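Local atomic coordinates of heroin esterase (Rhodococcus sp., PDB entry 1LZL), a protein that probably hydrolyses the acetyl ester groups of heroin as a serine esterase of the alpha/beta hydrolase fold. Residues F23-L26 against P27-R30. Numbering follows the deposited sequence.
Sequences FADL and PNAR
D25 and A29 are joined by a backbone bond of the first turn of helix 26-41, the A29 N-H reaching D25 O at 2.9 Å. One residue on, the R30 N-H binds L26 O at 2.8 Å with an N-H...O angle of 169°, so the i to i+4 pattern of an alpha helix is set from its first turn. P27 fits this opening turn because a first-turn residue has no i-4 carbonyl within the helix to bond, so the lack of an N-H costs little, and its ring holds phi near the helical value.

D25 occupies the N-cap position. Its CG stands anti to the backbone N (chi1 179°), which swings the carboxylate round beside the first turn, against P27 and N28. OD2 lies 3.2 Å from N28 CB. OD1 is 3.5 Å from N28 N. The carboxylate, close to the helix start, would probably be favoured by the partial positive charge there. D25 and P27 cross at about a right angle; OD1 lies nearest CD, at 2.9 Å, with CG a little farther off.

Within the alpha/beta hydrolase fold, this turn belongs to the N-terminal region ahead of the first sheet strand, 49-56, and packs near helix 211-222, where L26 touches Y220 and F23 meets L216.

Among the apolar contacts, L26 CB rests against P27 CD, while L26 CD2 sits 3.9 Å above one face of the R30 guanidinium, offset toward its rim. R30 reaches this place with its chain extended from CG to NE. NH1 makes a salt bridge with E123 and NH2 a hydrogen bond to A91 O; these bonds probably fix the rotation of the group. A29 is buried, and its methyl group fits against the D25 carbonyl, CB lying 3.4 Å from D25 O.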
loop_
_atom_site.group_PDB
_atom_site.type_symbol
_atom_site.label_atom_id
_atom_site.label_comp_id
_atom_site.label_asym_id
_atom_site.label_seq_id
_atom_site.Cartn_x
_atom_site.Cartn_y
_atom_site.Cartn_z
ATOM N N PHE A 23 1.631 -18.419 0.878
ATOM C CA PHE A 23 2.951 -18.018 0.457
ATOM C C PHE A 23 3.920 -19.154 0.345
ATOM O O PHE A 23 4.992 -19.031 -0.222
ATOM C CB PHE A 23 3.523 -16.951 1.469
ATOM C CG PHE A 23 3.214 -15.588 0.869
ATOM C CD1 PHE A 23 1.998 -15.378 0.235
ATOM C CD2 PHE A 23 4.124 -14.526 0.908
ATOM C CE1 PHE A 23 1.680 -14.178 -0.349
ATOM C CE2 PHE A 23 3.809 -13.317 0.301
ATOM C CZ PHE A 23 2.611 -13.146 -0.331
ATOM N N ALA A 24 3.596 -20.312 0.905
ATOM C CA ALA A 24 4.604 -21.374 0.893
ATOM C C ALA A 24 4.811 -21.880 -0.526
ATOM O O ALA A 24 5.887 -22.358 -0.899
ATOM C CB ALA A 24 4.184 -22.451 1.879
ATOM N N ASP A 25 3.772 -21.772 -1.342
ATOM C CA ASP A 25 3.827 -22.218 -2.736
ATOM C C ASP A 25 3.612 -20.935 -3.539
ATOM O O ASP A 25 2.485 -20.586 -3.890
ATOM C CB ASP A 25 2.785 -23.244 -3.147
ATOM C CG ASP A 25 2.883 -23.645 -4.601
ATOM O OD1 ASP A 25 3.804 -23.216 -5.296
ATOM O OD2 ASP A 25 2.044 -24.471 -5.062
ATOM N N LEU A 26 4.724 -20.259 -3.782
ATOM C CA LEU A 26 4.591 -18.957 -4.437
ATOM C C LEU A 26 4.013 -19.035 -5.834
ATOM O O LEU A 26 3.164 -18.185 -6.126
ATOM C CB LEU A 26 5.966 -18.299 -4.445
ATOM C CG LEU A 26 5.966 -16.796 -4.492
ATOM C CD1 LEU A 26 4.960 -16.169 -3.525
ATOM C CD2 LEU A 26 7.386 -16.293 -4.225
ATOM N N PRO A 27 4.367 -19.965 -6.710
ATOM C CA PRO A 27 3.735 -19.941 -8.042
ATOM C C PRO A 27 2.217 -20.049 -7.980
ATOM O O PRO A 27 1.411 -19.431 -8.677
ATOM C CB PRO A 27 4.285 -21.201 -8.701
ATOM C CG PRO A 27 5.559 -21.504 -7.998
ATOM C CD PRO A 27 5.350 -21.066 -6.582
ATOM N N ASN A 28 1.776 -20.920 -7.060
ATOM C CA ASN A 28 0.324 -21.080 -6.967
ATOM C C ASN A 28 -0.341 -19.874 -6.311
ATOM O O ASN A 28 -1.429 -19.471 -6.715
ATOM C CB ASN A 28 -0.007 -22.366 -6.211
ATOM C CG ASN A 28 -1.509 -22.593 -6.331
ATOM O OD1 ASN A 28 -2.019 -22.948 -7.402
ATOM N ND2 ASN A 28 -2.149 -22.355 -5.192
ATOM N N ALA A 29 0.319 -19.297 -5.311
ATOM C CA ALA A 29 -0.144 -18.062 -4.682
ATOM C C ALA A 29 -0.321 -16.948 -5.718
ATOM O O ALA A 29 -1.322 -16.241 -5.727
ATOM C CB ALA A 29 0.817 -17.596 -3.604
ATOM N N ARG A 30 0.706 -16.820 -6.552
ATOM C CA ARG A 30 0.660 -15.833 -7.627
ATOM C C ARG A 30 -0.529 -16.138 -8.532
ATOM O O ARG A 30 -1.202 -15.237 -9.038
ATOM C CB ARG A 30 2.001 -15.827 -8.377
ATOM C CG ARG A 30 3.080 -15.015 -7.651
ATOM C CD ARG A 30 4.486 -15.167 -8.224
ATOM N NE ARG A 30 5.411 -14.327 -7.471
ATOM C CZ ARG A 30 6.705 -14.242 -7.687
ATOM N NH1 ARG A 30 7.303 -14.979 -8.625
ATOM N NH2 ARG A 30 7.411 -13.419 -6.923
#